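Side-chain contacts in serine protease inhibitor 4, isoform B (Drosophila melanogaster, PDB 4P0F), which probably inhibits serine and cysteine endopeptidases as a member of the serpin family: residues S77-Q80 / V81-Y85; D110-L113 / S114-L118; F126-N129 / V130-A133. One frame throughout, in Å; residues are numbered along the deposited sequence.

The three contacts come in series along the chain of this cleaved serpin. Contact 1 closes helix 71-84. Contact 2 closes helix 107-115, which connects the parallel, paired strands 91-100 and 120-124. Contact 3 opens helix 129-143. Contacts 1 and 2 touch, with centres about 12 Å apart: Phe-78 packs on Phe-117, and His-79 reaches the backbone of Gln-116. The last turns of helix 71-84 thus pack against the residues that follow helix 107-115. Contact 3 stands apart, its centre about 25 Å from that of contact 2 and about 32 Å from that of contact 1. As in other serpins, helix 129-143 lies across the main sheet, so the contacts flank it on both faces.

Contact 1 (S77-Q80 / V81-Y85); sequences SFHQ and VLAAY
Val-81, near the C-terminal end of helix 71-84, meets the preceding turn through its methyl CG2, which lies 3.9 Å from Ser-77 O. Its amide gives only a weak bond to Phe-78 O. With CG1 anti to the backbone N (chi1 -178°), CG2 is turned back toward the start of the helix. The side chain also touches Phe-10 of helix 6-28 and Phe-39 of helix 38-49, in the helical region of the serpin fold. Leu-82 N makes the regular helical bond to Phe-78 O, 3.0 Å long and nearly straight at 176°. The leucine side chain lies against the same carbonyl, with CG 3.3 Å from Phe-78 O. Its CD1 passes at 4.3 Å from Phe-78 CB. Ala-83 N bonds to His-79 O at 2.8 Å. Its methyl sits over one face of the imidazole, offset toward the rim: a CH-pi contact with CB 4.1 Å from the His-79 ring centroid. The ring comes to the methyl because CG of His-79 is anti to the backbone N (chi1 177°), which swings the imidazole toward the C-terminal end. Ala-84 N closes the series with a weak bond to Gln-80 O. The histidine NE2 lies by an apolar methyl, while ND1 probably bonds to Gln-116 O. As that oxygen can only accept, ND1 would carry the proton, and together the two contacts would limit rotation of the ring.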
loop_
_atom_site.group_PDB
_atom_site.type_symbol
_atom_site.label_atom_id
_atom_site.label_comp_id
_atom_site.label_asym_id
_atom_site.label_seq_id
_atom_site.Cartn_x
_atom_site.Cartn_y
_atom_site.Cartn_z
ATOM N N SER A 77 -0.318 -12.611 -13.786
ATOM C CA SER A 77 0.809 -12.273 -12.919
ATOM C C SER A 77 0.308 -11.906 -11.522
ATOM O O SER A 77 0.972 -12.202 -10.526
ATOM C CB SER A 77 1.654 -11.136 -13.517
ATOM O OG SER A 77 1.012 -9.878 -13.438
ATOM N N PHE A 78 -0.865 -11.284 -11.448
ATOM C CA PHE A 78 -1.466 -10.955 -10.162
ATOM C C PHE A 78 -2.087 -12.181 -9.521
ATOM O O PHE A 78 -2.049 -12.325 -8.298
ATOM C CB PHE A 78 -2.510 -9.839 -10.313
ATOM C CG PHE A 78 -1.899 -8.473 -10.434
ATOM C CD1 PHE A 78 -1.447 -8.015 -11.661
ATOM C CD2 PHE A 78 -1.720 -7.677 -9.324
ATOM C CE1 PHE A 78 -0.856 -6.775 -11.779
ATOM C CE2 PHE A 78 -1.136 -6.431 -9.435
ATOM C CZ PHE A 78 -0.702 -5.982 -10.666
ATOM N N HIS A 79 -2.642 -13.076 -10.332
ATOM C CA HIS A 79 -3.249 -14.288 -9.786
ATOM C C HIS A 79 -2.239 -15.105 -9.012
ATOM O O HIS A 79 -2.546 -15.654 -7.951
ATOM C CB HIS A 79 -3.837 -15.168 -10.880
ATOM C CG HIS A 79 -4.412 -16.447 -10.358
ATOM N ND1 HIS A 79 -5.610 -16.499 -9.679
ATOM C CD2 HIS A 79 -3.941 -17.714 -10.383
ATOM C CE1 HIS A 79 -5.862 -17.746 -9.326
ATOM N NE2 HIS A 79 -4.864 -18.505 -9.741
ATOM N N GLN A 80 -1.035 -15.202 -9.569
ATOM C CA GLN A 80 0.030 -15.982 -8.947
ATOM C C GLN A 80 0.255 -15.548 -7.501
ATOM O O GLN A 80 0.416 -16.382 -6.614
ATOM C CB GLN A 80 1.328 -15.850 -9.750
ATOM C CG GLN A 80 1.325 -16.624 -11.063
ATOM C CD GLN A 80 2.646 -16.523 -11.806
ATOM O OE1 GLN A 80 3.142 -15.427 -12.073
ATOM N NE2 GLN A 80 3.227 -17.673 -12.140
ATOM N N VAL A 81 0.241 -14.242 -7.259
ATOM C CA VAL A 81 0.457 -13.720 -5.911
ATOM C C VAL A 81 -0.774 -13.873 -5.034
ATOM O O VAL A 81 -0.691 -14.339 -3.905
ATOM C CB VAL A 81 0.843 -12.231 -5.941
ATOM C CG1 VAL A 81 1.102 -11.715 -4.525
ATOM C CG2 VAL A 81 2.055 -12.016 -6.829
ATOM N N LEU A 82 -1.919 -13.442 -5.560
ATOM C CA LEU A 82 -3.170 -13.509 -4.822
ATOM C C LEU A 82 -3.493 -14.935 -4.398
ATOM O O LEU A 82 -3.950 -15.170 -3.275
ATOM C CB LEU A 82 -4.307 -12.936 -5.673
ATOM C CG LEU A 82 -4.193 -11.449 -5.997
ATOM C CD1 LEU A 82 -5.145 -11.077 -7.123
ATOM C CD2 LEU A 82 -4.476 -10.601 -4.778
ATOM N N ALA A 83 -3.237 -15.895 -5.284
ATOM C CA ALA A 83 -3.527 -17.291 -4.981
ATOM C C ALA A 83 -2.623 -17.821 -3.868
ATOM O O ALA A 83 -3.035 -18.657 -3.068
ATOM C CB ALA A 83 -3.379 -18.150 -6.224
ATOM N N ALA A 84 -1.387 -17.335 -3.827
ATOM C CA ALA A 84 -0.416 -17.803 -2.840
ATOM C C ALA A 84 -0.852 -17.467 -1.414
ATOM O O ALA A 84 -0.356 -18.058 -0.458
ATOM C CB ALA A 84 0.955 -17.211 -3.126
ATOM N N TYR A 85 -1.779 -16.520 -1.279
ATOM C CA TYR A 85 -2.332 -16.150 0.023
ATOM C C TYR A 85 -3.808 -16.519 0.141
ATOM O O TYR A 85 -4.523 -15.967 0.980
ATOM C CB TYR A 85 -2.136 -14.653 0.267
ATOM C CG TYR A 85 -0.716 -14.311 0.632
ATOM C CD1 TYR A 85 -0.235 -14.559 1.911
ATOM C CD2 TYR A 85 0.152 -13.760 -0.303
ATOM C CE1 TYR A 85 1.064 -14.261 2.255
ATOM C CE2 TYR A 85 1.459 -13.457 0.032
ATOM C CZ TYR A 85 1.909 -13.710 1.313
ATOM O OH TYR A 85 3.205 -13.413 1.663
#

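Contact 2 (D110-L113 / S114-L118); sequences DQLL and SKQFL
Ser-114 grips Asp-110 O twice, through its amide N at 3.0 Å and its hydroxyl OG at 2.8 Å. The two donors come from opposite faces of the carbonyl plane. OG can reach back because it stands beside its own backbone N (chi1 -53°). This is the last turn of helix 107-115, which links the parallel strands 91-100 and 120-124 of the serpin fold. Lys-115 N continues the helical bonding to Gln-111 O at 2.9 Å. Leu-112 O then accepts two amides. Gln-116 N comes from above the carbonyl plane, whereas Phe-117 N lies in it at 3.3 Å. The latter bond spans five residues, so the last turn widens before Leu-118 turns to positive phi. Leu-113 also bonds through its backbone to Ser-119. On the outer side the extended Lys-115 chain crosses the bent Gln-111 side chain obliquely, with Lys-115 CE 4.0 Å from Gln-111 CD. With an alanine in place of Gln-111, the lysine would probably lose this neighbour and its end would be freer to swing. On the inner side Leu-113 and Phe-117 pack on Met-47 and Leu-50. The Phe-117 ring presents its edge to Leu-112 O, which lies near the ring plane, 3.9 Å from CD1.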
loop_
_atom_site.group_PDB
_atom_site.type_symbol
_atom_site.label_atom_id
_atom_site.label_comp_id
_atom_site.label_asym_id
_atom_site.label_seq_id
_atom_site.Cartn_x
_atom_site.Cartn_y
_atom_site.Cartn_z
ATOM N N ASP A 110 -14.943 -9.191 -17.069
ATOM C CA ASP A 110 -15.568 -9.937 -15.986
ATOM C C ASP A 110 -14.809 -11.225 -15.692
ATOM O O ASP A 110 -14.568 -11.561 -14.529
ATOM C CB ASP A 110 -17.024 -10.262 -16.335
ATOM C CG ASP A 110 -17.740 -11.008 -15.225
ATOM O OD1 ASP A 110 -17.734 -10.517 -14.083
ATOM O OD2 ASP A 110 -18.286 -12.094 -15.488
ATOM N N GLN A 111 -14.438 -11.951 -16.747
ATOM C CA GLN A 111 -13.767 -13.243 -16.579
ATOM C C GLN A 111 -12.359 -13.098 -15.991
ATOM O O GLN A 111 -11.955 -13.884 -15.129
ATOM C CB GLN A 111 -13.695 -13.977 -17.914
ATOM C CG GLN A 111 -15.022 -14.570 -18.354
ATOM C CD GLN A 111 -15.371 -15.843 -17.609
ATOM O OE1 GLN A 111 -15.997 -15.806 -16.550
ATOM N NE2 GLN A 111 -14.967 -16.981 -18.163
ATOM N N LEU A 112 -11.614 -12.105 -16.458
ATOM C CA LEU A 112 -10.281 -11.867 -15.926
ATOM C C LEU A 112 -10.358 -11.421 -14.475
ATOM O O LEU A 112 -9.562 -11.850 -13.642
ATOM C CB LEU A 112 -9.537 -10.820 -16.753
ATOM C CG LEU A 112 -9.139 -11.246 -18.170
ATOM C CD1 LEU A 112 -8.489 -10.081 -18.885
ATOM C CD2 LEU A 112 -8.205 -12.441 -18.156
ATOM N N LEU A 113 -11.308 -10.553 -14.164
ATOM C CA LEU A 113 -11.447 -10.106 -12.780
ATOM C C LEU A 113 -11.788 -11.269 -11.857
ATOM O O LEU A 113 -11.212 -11.397 -10.786
ATOM C CB LEU A 113 -12.514 -9.027 -12.648
ATOM C CG LEU A 113 -12.190 -7.633 -13.177
ATOM C CD1 LEU A 113 -13.451 -6.786 -13.093
ATOM C CD2 LEU A 113 -11.052 -6.982 -12.417
ATOM N N SER A 114 -12.729 -12.117 -12.269
ATOM C CA SER A 114 -13.180 -13.215 -11.428
ATOM C C SER A 114 -12.134 -14.319 -11.283
ATOM O O SER A 114 -11.835 -14.745 -10.171
ATOM C CB SER A 114 -14.479 -13.816 -11.988
ATOM O OG SER A 114 -15.450 -12.808 -12.197
ATOM N N LYS A 115 -11.574 -14.781 -12.398
ATOM C CA LYS A 115 -10.713 -15.959 -12.387
ATOM C C LYS A 115 -9.282 -15.641 -11.957
ATOM O O LYS A 115 -8.645 -16.457 -11.296
ATOM C CB LYS A 115 -10.680 -16.622 -13.767
ATOM C CG LYS A 115 -11.984 -17.256 -14.210
ATOM C CD LYS A 115 -11.839 -17.821 -15.611
ATOM C CE LYS A 115 -13.015 -18.687 -16.007
ATOM N NZ LYS A 115 -12.861 -19.186 -17.401
ATOM N N GLN A 116 -8.779 -14.466 -12.336
ATOM C CA GLN A 116 -7.378 -14.135 -12.096
ATOM C C GLN A 116 -7.192 -13.213 -10.892
ATOM O O GLN A 116 -6.278 -13.424 -10.093
ATOM C CB GLN A 116 -6.773 -13.499 -13.349
ATOM C CG GLN A 116 -6.900 -14.370 -14.592
ATOM C CD GLN A 116 -6.160 -15.687 -14.467
ATOM O OE1 GLN A 116 -5.117 -15.769 -13.816
ATOM N NE2 GLN A 116 -6.698 -16.728 -15.094
ATOM N N PHE A 117 -8.041 -12.195 -10.757
ATOM C CA PHE A 117 -7.962 -11.293 -9.611
ATOM C C PHE A 117 -8.848 -11.770 -8.464
ATOM O O PHE A 117 -8.886 -11.145 -7.401
ATOM C CB PHE A 117 -8.339 -9.858 -10.003
ATOM C CG PHE A 117 -7.244 -9.121 -10.701
ATOM C CD1 PHE A 117 -7.094 -9.216 -12.079
ATOM C CD2 PHE A 117 -6.355 -8.335 -9.991
ATOM C CE1 PHE A 117 -6.083 -8.544 -12.727
ATOM C CE2 PHE A 117 -5.345 -7.655 -10.642
ATOM C CZ PHE A 117 -5.202 -7.759 -12.007
ATOM N N LEU A 118 -9.553 -12.878 -8.680
ATOM C CA LEU A 118 -10.357 -13.494 -7.635
ATOM C C LEU A 118 -11.345 -12.473 -7.080
ATOM O O LEU A 118 -11.702 -12.490 -5.901
ATOM C CB LEU A 118 -9.450 -14.053 -6.528
ATOM C CG LEU A 118 -8.379 -15.053 -6.991
ATOM C CD1 LEU A 118 -7.556 -15.525 -5.797
ATOM C CD2 LEU A 118 -8.996 -16.247 -7.711
#

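Contact 3 (F126-N129 / V130-A133); sequences FSKN and VQAA
Lys-128 O receives Ala-132 N at 2.9 Å, with an N-H...O angle of 161° and the donor in the carbonyl plane. Lys-128 holds the N-cap position, so this is the first helical bond of helix 129-143. The next follows at once: Ala-133 N bonds to Asn-129 O, also at 2.9 Å, though tilted from the carbonyl plane. On the outer side the Lys-128 and Gln-131 side chains run side by side and point the same way. The lysine touches with its aliphatic part, CD lying 3.8 Å from Gln-131 OE1. Both chains are extended beyond CG, which keeps them alongside each other and carries their ends outward. The Asn-129 side chain takes another course. Its CG stands between the backbone N and the carbonyl carbon (chi1 54°), and ND2 bonds to Ala-154 O in a loop farther along the chain. That bond would hold the amide in place and tie the first turn to the loop. On the inner side Phe-126 comes back to the helix it precedes. Its CD1 meets Ala-132 CB at 3.8 Å, the methyl lying oblique to the ring. The ring also rests on Leu-157 and on Ser-161 and Val-164 of strand 161-174. Phe-126 thus seats the start of helix 129-143 on this strand, which pairs with strands 91-100 and 328-341. The helix lies across their sheet, as in other serpins.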
loop_
_atom_site.group_PDB
_atom_site.type_symbol
_atom_site.label_atom_id
_atom_site.label_comp_id
_atom_site.label_asym_id
_atom_site.label_seq_id
_atom_site.Cartn_x
_atom_site.Cartn_y
_atom_site.Cartn_z
ATOM N N PHE A 126 -25.816 3.787 -7.634
ATOM C CA PHE A 126 -24.999 4.965 -7.321
ATOM C C PHE A 126 -25.797 6.272 -7.252
ATOM O O PHE A 126 -25.313 7.261 -6.703
ATOM C CB PHE A 126 -23.864 5.114 -8.342
ATOM C CG PHE A 126 -22.754 4.098 -8.181
ATOM C CD1 PHE A 126 -22.005 4.030 -7.014
ATOM C CD2 PHE A 126 -22.433 3.235 -9.222
ATOM C CE1 PHE A 126 -20.982 3.109 -6.887
ATOM C CE2 PHE A 126 -21.420 2.306 -9.098
ATOM C CZ PHE A 126 -20.691 2.242 -7.926
ATOM N N SER A 127 -27.007 6.289 -7.802
ATOM C CA SER A 127 -27.881 7.451 -7.655
ATOM C C SER A 127 -28.271 7.613 -6.193
ATOM O O SER A 127 -28.466 8.730 -5.704
ATOM C CB SER A 127 -29.130 7.314 -8.525
ATOM O OG SER A 127 -28.757 7.248 -9.888
ATOM N N LYS A 128 -28.388 6.486 -5.502
ATOM C CA LYS A 128 -28.576 6.498 -4.060
ATOM C C LYS A 128 -27.192 6.401 -3.453
ATOM O O LYS A 128 -26.782 5.351 -2.962
ATOM C CB LYS A 128 -29.462 5.347 -3.603
ATOM C CG LYS A 128 -30.894 5.434 -4.107
ATOM C CD LYS A 128 -31.673 4.181 -3.759
ATOM C CE LYS A 128 -33.095 4.254 -4.308
ATOM N NZ LYS A 128 -33.845 2.981 -4.120
ATOM N N ASN A 129 -26.469 7.508 -3.512
ATOM C CA ASN A 129 -25.028 7.468 -3.326
ATOM C C ASN A 129 -24.621 7.208 -1.874
ATOM O O ASN A 129 -23.563 6.632 -1.625
ATOM C CB ASN A 129 -24.393 8.761 -3.841
ATOM C CG ASN A 129 -24.996 9.996 -3.230
ATOM O OD1 ASN A 129 -26.212 10.100 -3.081
ATOM N ND2 ASN A 129 -24.146 10.955 -2.885
ATOM N N VAL A 130 -25.461 7.605 -0.920
ATOM C CA VAL A 130 -25.175 7.313 0.485
ATOM C C VAL A 130 -25.247 5.807 0.710
ATOM O O VAL A 130 -24.378 5.212 1.370
ATOM C CB VAL A 130 -26.153 8.035 1.432
ATOM C CG1 VAL A 130 -25.959 7.573 2.886
ATOM C CG2 VAL A 130 -25.973 9.533 1.325
ATOM N N GLN A 131 -26.291 5.197 0.157
ATOM C CA GLN A 131 -26.479 3.759 0.260
ATOM C C GLN A 131 -25.347 3.005 -0.433
ATOM O O GLN A 131 -24.813 2.035 0.105
ATOM C CB GLN A 131 -27.832 3.379 -0.338
ATOM C CG GLN A 131 -28.126 1.904 -0.440
ATOM C CD GLN A 131 -29.427 1.661 -1.187
ATOM O OE1 GLN A 131 -29.428 1.381 -2.388
ATOM N NE2 GLN A 131 -30.545 1.807 -0.488
ATOM N N ALA A 132 -24.972 3.455 -1.625
ATOM C CA ALA A 132 -23.890 2.809 -2.371
ATOM C C ALA A 132 -22.540 2.902 -1.644
ATOM O O ALA A 132 -21.786 1.928 -1.580
ATOM C CB ALA A 132 -23.785 3.417 -3.761
ATOM N N ALA A 133 -22.241 4.070 -1.089
ATOM C CA ALA A 133 -21.008 4.255 -0.351
ATOM C C ALA A 133 -21.011 3.346 0.870
ATOM O O ALA A 133 -20.005 2.720 1.179
ATOM C CB ALA A 133 -20.843 5.701 0.055
#